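PDB 2NQL: Isomerase/lactonizing enzyme from Agrobacterium fabrum str. C58, which belongs to the enolase superfamily, in the mandelate racemase and muconate lactonizing enzyme group, and carries a metal site in its barrel domain. Local coordinates for residues K210-A224 with D235-D247. Residues are numbered along the deposited sequence; the frame is centred on the assembly and turned at random. Where two conformers were deposited one is given.
Sequences KIAADMHWNQTPERA and DPWFAEAPVWTED. With NA (sodium ion), chain G; SO4 (sulfate ion), chain D.
W237 is clamped between K210 and F238: K210 CD lies 3.5 Å from the centroid of the W237 five-membered ring, over one face, while F238 covers the opposite face. A chi1 of 174° puts the W237 indole against the side chains of K210 and A212. The backbone N of W237 donates to I211 O. Next, F238 turns its own face to A212, whose CB stands 3.4 Å from the ring centroid, almost on the normal. Parallel pairing follows, with A213 N bonded to F238 O, E240 N to A213 O at 2.8 Å and M215 N to E240 O. A239 CB meets M215 SD on the face that helix 221-231 covers. On the other face, the E240 and D214 side chains cross, and their carboxylates lie stacked, planes 21° apart and D214 OD1 3.6 Å from E240 OE2. This proximity is probably eased by sodium, bound by E240 OE2 at 2.3 Å and also by E266, and by K184, salt-bridged to E240 OE1; D214 OD2 meanwhile accepts from H216 ND1. A241 O receives W217 N, and A241 CB sits 3.5 Å from W217 NE1, over the indole face; that NE1 bonds to E267. P242 CB rests against A224 CB, and V243 CG1 packs on P221. W244 lays its ring over W217 O and N218, and D247 OD2 is joined to Q219 O through a water. The arrangement is a beta-alpha-beta unit of the TIM-barrel-like enolase C-terminal domain, with metal-binding E240 at the C-terminal end of its strand.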
ATOM      1  N   LYS A 210      -8.062  33.448   6.256  1.00 26.40           N
ATOM      2  CA  LYS A 210      -7.110  32.493   5.642  1.00 24.11           C
ATOM      3  C   LYS A 210      -7.871  31.659   4.622  1.00 26.02           C
ATOM      4  O   LYS A 210      -8.935  31.118   4.932  1.00 25.84           O
ATOM      5  CB  LYS A 210      -6.493  31.565   6.701  1.00 27.12           C
ATOM      6  CG  LYS A 210      -5.593  32.245   7.715  1.00 31.13           C
ATOM      7  CD  LYS A 210      -4.561  31.283   8.259  1.00 35.87           C
ATOM      8  CE  LYS A 210      -4.455  31.355   9.752  1.00 42.41           C
ATOM      9  NZ  LYS A 210      -3.700  32.552  10.181  1.00 42.45           N
ATOM     10  N   ILE A 211      -7.367  31.621   3.390  1.00 24.55           N
ATOM     11  CA  ILE A 211      -8.058  30.943   2.280  1.00 24.25           C
ATOM     12  C   ILE A 211      -7.047  30.052   1.561  1.00 26.63           C
ATOM     13  O   ILE A 211      -6.206  30.521   0.801  1.00 25.15           O
ATOM     14  CB  ILE A 211      -8.718  31.931   1.278  1.00 22.91           C
ATOM     15  CG1 ILE A 211      -9.580  32.976   2.015  1.00 25.76           C
ATOM     16  CG2 ILE A 211      -9.615  31.164   0.261  1.00 27.56           C
ATOM     17  CD1 ILE A 211     -10.103  34.122   1.106  1.00 29.20           C
ATOM     18  N   ALA A 212      -7.164  28.749   1.793  1.00 28.17           N
ATOM     19  CA  ALA A 212      -6.311  27.764   1.135  1.00 24.55           C
ATOM     20  C   ALA A 212      -6.956  27.137  -0.096  1.00 24.40           C
ATOM     21  O   ALA A 212      -8.195  27.087  -0.226  1.00 22.63           O
ATOM     22  CB  ALA A 212      -5.929  26.670   2.149  1.00 24.90           C
ATOM     23  N   ALA A 213      -6.102  26.620  -0.978  1.00 27.70           N
ATOM     24  CA  ALA A 213      -6.544  25.945  -2.187  1.00 27.65           C
ATOM     25  C   ALA A 213      -6.124  24.490  -2.178  1.00 20.71           C
ATOM     26  O   ALA A 213      -4.933  24.183  -2.123  1.00 23.77           O
ATOM     27  CB  ALA A 213      -5.979  26.626  -3.422  1.00 26.53           C
ATOM     28  N   ASP A 214      -7.119  23.608  -2.235  1.00 23.69           N
ATOM     29  CA  ASP A 214      -6.857  22.188  -2.464  1.00 23.24           C
ATOM     30  C   ASP A 214      -6.808  21.921  -3.983  1.00 19.57           C
ATOM     31  O   ASP A 214      -7.833  21.907  -4.694  1.00 25.63           O
ATOM     32  CB  ASP A 214      -7.895  21.319  -1.733  1.00 25.56           C
ATOM     33  CG  ASP A 214      -7.765  19.819  -2.068  1.00 34.07           C
ATOM     34  OD1 ASP A 214      -6.685  19.380  -2.536  1.00 25.55           O
ATOM     35  OD2 ASP A 214      -8.758  19.083  -1.878  1.00 32.43           O
ATOM     36  N   MET A 215      -5.596  21.686  -4.454  1.00 22.55           N
ATOM     37  CA  MET A 215      -5.324  21.568  -5.872  1.00 27.46           C
ATOM     38  C   MET A 215      -5.582  20.170  -6.394  1.00 31.54           C
ATOM     39  O   MET A 215      -5.558  19.947  -7.611  1.00 28.02           O
ATOM     40  CB  MET A 215      -3.892  21.995  -6.164  1.00 24.78           C
ATOM     41  CG  MET A 215      -3.702  23.491  -5.951  1.00 25.29           C
ATOM     42  SD  MET A 215      -2.048  23.973  -6.422  1.00 30.21           S
ATOM     43  CE  MET A 215      -2.251  23.963  -8.212  1.00 25.96           C
ATOM     44  N   HIS A 216      -5.827  19.234  -5.470  1.00 22.16           N
ATOM     45  CA  HIS A 216      -6.479  17.977  -5.785  1.00 22.76           C
ATOM     46  C   HIS A 216      -5.703  17.188  -6.836  1.00 24.36           C
ATOM     47  O   HIS A 216      -6.306  16.559  -7.710  1.00 27.86           O
ATOM     48  CB  HIS A 216      -7.919  18.211  -6.244  1.00 28.28           C
ATOM     49  CG  HIS A 216      -8.914  17.342  -5.556  1.00 38.90           C
ATOM     50  ND1 HIS A 216      -9.455  17.662  -4.329  1.00 40.23           N
ATOM     51  CD2 HIS A 216      -9.455  16.153  -5.911  1.00 48.41           C
ATOM     52  CE1 HIS A 216     -10.293  16.709  -3.961  1.00 51.15           C
ATOM     53  NE2 HIS A 216     -10.311  15.782  -4.904  1.00 49.83           N
ATOM     54  N   TRP A 217      -4.372  17.234  -6.736  1.00 23.45           N
ATOM     55  CA  TRP A 217      -3.438  16.306  -7.425  1.00 28.10           C
ATOM     56  C   TRP A 217      -3.243  16.389  -8.959  1.00 32.34           C
ATOM     57  O   TRP A 217      -2.127  16.232  -9.427  1.00 34.38           O
ATOM     58  CB  TRP A 217      -3.675  14.842  -7.029  1.00 25.21           C
ATOM     59  CG  TRP A 217      -3.657  14.574  -5.565  1.00 22.69           C
ATOM     60  CD1 TRP A 217      -2.541  14.378  -4.771  1.00 26.51           C
ATOM     61  CD2 TRP A 217      -4.792  14.411  -4.711  1.00 24.42           C
ATOM     62  NE1 TRP A 217      -2.927  14.110  -3.476  1.00 25.05           N
ATOM     63  CE2 TRP A 217      -4.297  14.138  -3.405  1.00 24.06           C
ATOM     64  CE3 TRP A 217      -6.186  14.487  -4.907  1.00 22.36           C
ATOM     65  CZ2 TRP A 217      -5.143  13.930  -2.314  1.00 26.13           C
ATOM     66  CZ3 TRP A 217      -7.022  14.286  -3.818  1.00 24.90           C
ATOM     67  CH2 TRP A 217      -6.494  13.997  -2.539  1.00 26.95           C
ATOM     68  N   ASN A 218      -4.326  16.577  -9.721  1.00 32.40           N
ATOM     69  CA  ASN A 218      -4.322  16.271 -11.154  0.50 34.96           C
ATOM     70  C   ASN A 218      -3.764  17.406 -12.012  1.00 31.82           C
ATOM     71  O   ASN A 218      -4.450  17.985 -12.861  1.00 32.38           O
ATOM     72  CB  ASN A 218      -5.675  15.712 -11.648  0.50 37.00           C
ATOM     73  CG  ASN A 218      -6.843  16.683 -11.473  0.50 34.65           C
ATOM     74  OD1 ASN A 218      -6.867  17.509 -10.556  0.50 47.12           O
ATOM     75  ND2 ASN A 218      -7.832  16.570 -12.363  0.50 31.82           N
ATOM     76  N   GLN A 219      -2.494  17.717 -11.751  1.00 33.09           N
ATOM     77  CA  GLN A 219      -1.697  18.714 -12.485  1.00 35.00           C
ATOM     78  C   GLN A 219      -0.326  18.128 -12.721  1.00 32.51           C
ATOM     79  O   GLN A 219       0.233  17.435 -11.854  1.00 38.13           O
ATOM     80  CB  GLN A 219      -1.419  19.966 -11.636  1.00 38.60           C
ATOM     81  CG  GLN A 219      -2.487  20.971 -11.556  1.00 33.28           C
ATOM     82  CD  GLN A 219      -3.497  20.606 -10.519  1.00 33.07           C
ATOM     83  OE1 GLN A 219      -3.157  20.135  -9.416  1.00 38.32           O
ATOM     84  NE2 GLN A 219      -4.753  20.798 -10.856  1.00 28.11           N
ATOM     85  N   THR A 220       0.281  18.463 -13.866  1.00 34.64           N
ATOM     86  CA  THR A 220       1.737  18.508 -13.998  0.50 30.75           C
ATOM     87  C   THR A 220       2.342  19.525 -13.088  1.00 27.06           C
ATOM     88  O   THR A 220       1.696  20.472 -12.796  1.00 33.26           O
ATOM     89  CB  THR A 220       2.213  18.852 -15.430  0.50 36.30           C
ATOM     90  OG1 THR A 220       1.641  20.076 -15.841  0.50 47.91           O
ATOM     91  CG2 THR A 220       1.827  17.801 -16.392  0.50 21.98           C
ATOM     92  N   PRO A 221       3.573  19.348 -12.674  1.00 30.18           N
ATOM     93  CA  PRO A 221       4.212  20.408 -11.854  1.00 31.38           C
ATOM     94  C   PRO A 221       4.210  21.824 -12.423  1.00 36.57           C
ATOM     95  O   PRO A 221       4.049  22.800 -11.669  1.00 33.84           O
ATOM     96  CB  PRO A 221       5.645  19.916 -11.648  1.00 32.66           C
ATOM     97  CG  PRO A 221       5.765  18.640 -12.374  1.00 29.82           C
ATOM     98  CD  PRO A 221       4.422  18.143 -12.753  1.00 31.44           C
ATOM     99  N   GLU A 222       4.372  21.914 -13.742  1.00 36.23           N
ATOM    100  CA  GLU A 222       4.401  23.177 -14.454  1.00 33.57           C
ATOM    101  C   GLU A 222       3.033  23.853 -14.419  1.00 28.44           C
ATOM    102  O   GLU A 222       2.941  25.042 -14.107  1.00 33.35           O
ATOM    103  CB  GLU A 222       4.913  22.963 -15.888  1.00 38.54           C
ATOM    104  CG  GLU A 222       6.422  22.616 -15.956  1.00 43.51           C
ATOM    105  CD  GLU A 222       6.751  21.143 -15.657  1.00 44.92           C
ATOM    106  OE1 GLU A 222       5.915  20.259 -15.925  1.00 43.28           O
ATOM    107  OE2 GLU A 222       7.853  20.863 -15.146  1.00 45.38           O
ATOM    108  N   ARG A 223       1.974  23.090 -14.690  1.00 30.82           N
ATOM    109  CA  ARG A 223       0.588  23.577 -14.555  1.00 32.22           C
ATOM    110  C   ARG A 223       0.226  23.959 -13.114  1.00 29.80           C
ATOM    111  O   ARG A 223      -0.418  24.988 -12.896  1.00 31.54           O
ATOM    112  CB  ARG A 223      -0.411  22.547 -15.068  1.00 28.61           C
ATOM    113  CG  ARG A 223      -1.874  22.983 -15.065  1.00 36.04           C
ATOM    114  CD  ARG A 223      -2.046  24.275 -15.836  1.00 42.75           C
ATOM    115  NE  ARG A 223      -3.445  24.637 -16.019  1.00 45.28           N
ATOM    116  CZ  ARG A 223      -3.863  25.876 -16.267  1.00 49.05           C
ATOM    117  NH1 ARG A 223      -2.988  26.882 -16.346  1.00 38.08           N
ATOM    118  NH2 ARG A 223      -5.157  26.107 -16.430  1.00 44.95           N
ATOM    119  N   ALA A 224       0.618  23.115 -12.159  1.00 35.89           N
ATOM    120  CA  ALA A 224       0.490  23.430 -10.734  1.00 32.16           C
ATOM    121  C   ALA A 224       1.073  24.807 -10.413  1.00 38.34           C
ATOM    122  O   ALA A 224       0.376  25.656  -9.841  1.00 31.13           O
ATOM    123  CB  ALA A 224       1.138  22.350  -9.873  1.00 32.01           C
ATOM    124  N   ASP A 235      -3.466  36.091  -2.079  1.00 30.46           N
ATOM    125  CA  ASP A 235      -2.900  35.658  -0.797  1.00 32.16           C
ATOM    126  C   ASP A 235      -3.401  34.257  -0.332  1.00 28.01           C
ATOM    127  O   ASP A 235      -4.097  34.153   0.685  1.00 32.81           O
ATOM    128  CB  ASP A 235      -3.143  36.724   0.286  1.00 30.22           C
ATOM    129  CG  ASP A 235      -2.357  36.460   1.567  1.00 38.81           C
ATOM    130  OD1 ASP A 235      -1.184  36.043   1.474  1.00 37.02           O
ATOM    131  OD2 ASP A 235      -2.928  36.668   2.668  1.00 35.74           O
ATOM    132  N   PRO A 236      -3.066  33.191  -1.083  1.00 29.97           N
ATOM    133  CA  PRO A 236      -3.402  31.852  -0.580  1.00 27.13           C
ATOM    134  C   PRO A 236      -2.639  31.462   0.680  1.00 29.63           C
ATOM    135  O   PRO A 236      -1.418  31.663   0.786  1.00 28.91           O
ATOM    136  CB  PRO A 236      -3.048  30.929  -1.759  1.00 26.89           C
ATOM    137  CG  PRO A 236      -2.018  31.661  -2.526  1.00 30.22           C
ATOM    138  CD  PRO A 236      -2.380  33.121  -2.387  1.00 32.24           C
ATOM    139  N   TRP A 237      -3.385  30.914   1.637  1.00 29.22           N
ATOM    140  CA  TRP A 237      -2.835  30.407   2.887  1.00 24.54           C
ATOM    141  C   TRP A 237      -1.858  29.265   2.618  1.00 26.16           C
ATOM    142  O   TRP A 237      -0.709  29.312   3.066  1.00 25.83           O
ATOM    143  CB  TRP A 237      -4.020  29.957   3.758  1.00 27.04           C
ATOM    144  CG  TRP A 237      -3.754  29.254   5.052  1.00 24.51           C
ATOM    145  CD1 TRP A 237      -2.615  29.255   5.802  1.00 22.60           C
ATOM    146  CD2 TRP A 237      -4.707  28.471   5.763  1.00 22.22           C
ATOM    147  NE1 TRP A 237      -2.795  28.496   6.940  1.00 24.02           N
ATOM    148  CE2 TRP A 237      -4.076  28.008   6.940  1.00 25.35           C
ATOM    149  CE3 TRP A 237      -6.044  28.102   5.509  1.00 27.04           C
ATOM    150  CZ2 TRP A 237      -4.721  27.177   7.853  1.00 25.46           C
ATOM    151  CZ3 TRP A 237      -6.698  27.286   6.428  1.00 23.69           C
ATOM    152  CH2 TRP A 237      -6.036  26.846   7.598  1.00 23.48           C
ATOM    153  N   PHE A 238      -2.320  28.246   1.899  1.00 26.22           N
ATOM    154  CA  PHE A 238      -1.443  27.213   1.369  1.00 24.07           C
ATOM    155  C   PHE A 238      -2.014  26.632   0.080  1.00 23.40           C
ATOM    156  O   PHE A 238      -3.217  26.789  -0.207  1.00 24.27           O
ATOM    157  CB  PHE A 238      -1.126  26.132   2.415  1.00 25.02           C
ATOM    158  CG  PHE A 238      -2.347  25.423   2.986  1.00 23.33           C
ATOM    159  CD1 PHE A 238      -2.962  24.378   2.289  1.00 24.58           C
ATOM    160  CD2 PHE A 238      -2.848  25.772   4.237  1.00 25.79           C
ATOM    161  CE1 PHE A 238      -4.073  23.691   2.823  1.00 23.95           C
ATOM    162  CE2 PHE A 238      -3.957  25.101   4.787  1.00 25.28           C
ATOM    163  CZ  PHE A 238      -4.582  24.062   4.064  1.00 20.87           C
ATOM    164  N   ALA A 239      -1.152  25.969  -0.689  1.00 24.75           N
ATOM    165  CA  ALA A 239      -1.567  25.196  -1.856  1.00 25.95           C
ATOM    166  C   ALA A 239      -1.372  23.732  -1.490  1.00 24.36           C
ATOM    167  O   ALA A 239      -0.265  23.312  -1.183  1.00 25.26           O
ATOM    168  CB  ALA A 239      -0.727  25.572  -3.091  1.00 25.30           C
ATOM    169  N   GLU A 240      -2.472  22.987  -1.472  1.00 26.05           N
ATOM    170  CA  GLU A 240      -2.439  21.598  -1.009  1.00 22.18           C
ATOM    171  C   GLU A 240      -2.429  20.653  -2.218  1.00 22.69           C
ATOM    172  O   GLU A 240      -3.126  20.906  -3.205  1.00 23.30           O
ATOM    173  CB  GLU A 240      -3.635  21.337  -0.086  1.00 24.72           C
ATOM    174  CG  GLU A 240      -4.033  19.878   0.036  1.00 18.61           C
ATOM    175  CD  GLU A 240      -5.280  19.682   0.874  1.00 31.31           C
ATOM    176  OE1 GLU A 240      -5.659  20.588   1.635  1.00 28.74           O
ATOM    177  OE2 GLU A 240      -5.867  18.574   0.835  1.00 35.07           O
ATOM    178  N   ALA A 241      -1.641  19.575  -2.129  1.00 25.51           N
ATOM    179  CA  ALA A 241      -1.649  18.475  -3.127  1.00 19.75           C
ATOM    180  C   ALA A 241      -1.522  19.000  -4.573  1.00 23.44           C
ATOM    181  O   ALA A 241      -2.431  18.809  -5.405  1.00 26.24           O
ATOM    182  CB  ALA A 241      -2.914  17.591  -2.962  1.00 25.11           C
ATOM    183  N   PRO A 242      -0.426  19.724  -4.859  1.00 23.05           N
ATOM    184  CA  PRO A 242      -0.282  20.329  -6.189  1.00 26.79           C
ATOM    185  C   PRO A 242      -0.106  19.316  -7.338  1.00 25.12           C
ATOM    186  O   PRO A 242      -0.492  19.596  -8.479  1.00 27.99           O
ATOM    187  CB  PRO A 242       0.982  21.176  -6.037  1.00 23.77           C
ATOM    188  CG  PRO A 242       1.755  20.535  -4.962  1.00 26.31           C
ATOM    189  CD  PRO A 242       0.729  20.031  -3.991  1.00 24.79           C
ATOM    190  N   VAL A 243       0.484  18.160  -7.035  1.00 22.02           N
ATOM    191  CA  VAL A 243       0.767  17.130  -8.053  1.00 29.16           C
ATOM    192  C   VAL A 243       0.386  15.748  -7.524  1.00 29.01           C
ATOM    193  O   VAL A 243       0.006  15.623  -6.366  1.00 28.12           O
ATOM    194  CB  VAL A 243       2.256  17.134  -8.518  1.00 25.05           C
ATOM    195  CG1 VAL A 243       2.577  18.420  -9.237  1.00 33.19           C
ATOM    196  CG2 VAL A 243       3.185  16.954  -7.352  1.00 26.73           C
ATOM    197  N   TRP A 244       0.487  14.721  -8.369  1.00 26.77           N
ATOM    198  CA  TRP A 244       0.201  13.351  -7.940  1.00 25.80           C
ATOM    199  C   TRP A 244       1.098  12.924  -6.800  1.00 23.27           C
ATOM    200  O   TRP A 244       2.252  13.357  -6.706  1.00 26.11           O
ATOM    201  CB  TRP A 244       0.344  12.379  -9.101  1.00 28.24           C
ATOM    202  CG  TRP A 244      -0.573  12.668 -10.216  1.00 28.35           C
ATOM    203  CD1 TRP A 244      -0.250  13.241 -11.409  1.00 35.56           C
ATOM    204  CD2 TRP A 244      -1.983  12.386 -10.268  1.00 34.31           C
ATOM    205  NE1 TRP A 244      -1.369  13.335 -12.203  1.00 41.75           N
ATOM    206  CE2 TRP A 244      -2.442  12.811 -11.532  1.00 33.28           C
ATOM    207  CE3 TRP A 244      -2.893  11.803  -9.375  1.00 32.50           C
ATOM    208  CZ2 TRP A 244      -3.778  12.684 -11.925  1.00 38.09           C
ATOM    209  CZ3 TRP A 244      -4.223  11.684  -9.762  1.00 33.97           C
ATOM    210  CH2 TRP A 244      -4.655  12.127 -11.022  1.00 43.22           C
ATOM    211  N   THR A 245       0.558  12.080  -5.924  1.00 26.66           N
ATOM    212  CA  THR A 245       1.281  11.573  -4.751  1.00 22.76           C
ATOM    213  C   THR A 245       2.629  10.921  -5.092  1.00 26.50           C
ATOM    214  O   THR A 245       3.633  11.122  -4.404  1.00 25.80           O
ATOM    215  CB  THR A 245       0.448  10.501  -4.006  1.00 32.86           C
ATOM    216  OG1 THR A 245      -0.899  10.953  -3.827  1.00 36.81           O
ATOM    217  CG2 THR A 245       1.088  10.176  -2.657  1.00 32.80           C
ATOM    218  N   GLU A 246       2.648  10.158  -6.173  1.00 26.71           N
ATOM    219  CA  GLU A 246       3.835   9.362  -6.509  1.00 27.02           C
ATOM    220  C   GLU A 246       4.975  10.233  -7.053  1.00 31.12           C
ATOM    221  O   GLU A 246       6.142   9.816  -7.066  1.00 29.34           O
ATOM    222  CB  GLU A 246       3.454   8.300  -7.537  1.00 24.74           C
ATOM    223  CG  GLU A 246       2.253   7.458  -7.161  1.00 23.81           C
ATOM    224  CD  GLU A 246       0.944   7.958  -7.770  1.00 28.17           C
ATOM    225  OE1 GLU A 246       0.750   9.196  -7.907  1.00 27.30           O
ATOM    226  OE2 GLU A 246       0.089   7.116  -8.107  1.00 23.41           O
ATOM    227  N   ASP A 247       4.624  11.448  -7.483  1.00 28.09           N
ATOM    228  CA  ASP A 247       5.513  12.334  -8.239  1.00 29.97           C
ATOM    229  C   ASP A 247       6.324  13.225  -7.290  1.00 28.33           C
ATOM    230  O   ASP A 247       6.113  14.433  -7.247  1.00 29.52           O
ATOM    231  CB  ASP A 247       4.669  13.172  -9.217  1.00 30.42           C
ATOM    232  CG  ASP A 247       5.515  14.017 -10.179  1.00 35.08           C
ATOM    233  OD1 ASP A 247       6.748  13.825 -10.251  1.00 34.83           O
ATOM    234  OD2 ASP A 247       4.933  14.897 -10.850  1.00 32.78           O
TER
HETATM  235 NA    NA G 401      -5.825  17.247   2.671  1.00 49.12          NA
HETATM  236  S   SO4 D1007     -11.548  13.314  -2.352  0.50 14.52           S
HETATM  237  O1  SO4 D1007     -10.923  12.004  -2.521  0.50 35.26           O
HETATM  238  O2  SO4 D1007     -11.880  13.807  -3.693  0.50 22.15           O
HETATM  239  O3  SO4 D1007     -12.760  13.211  -1.548  0.50 31.10           O
HETATM  240  O4  SO4 D1007     -10.594  14.210  -1.709  0.50 22.46           O
HETATM  241  O   HOH W   1      -5.048  33.264   3.049  1.00 28.44           O
HETATM  242  O   HOH W   2      -6.191  16.968  -1.266  1.00 37.58           O
HETATM  243  O   HOH W   3       2.327  15.434 -11.599  1.00 47.04           O
HETATM  244  O   HOH W   4      -3.077  16.530   2.031  1.00 22.70           O
HETATM  245  O   HOH W   5      -6.572  18.414   4.597  1.00 32.84           O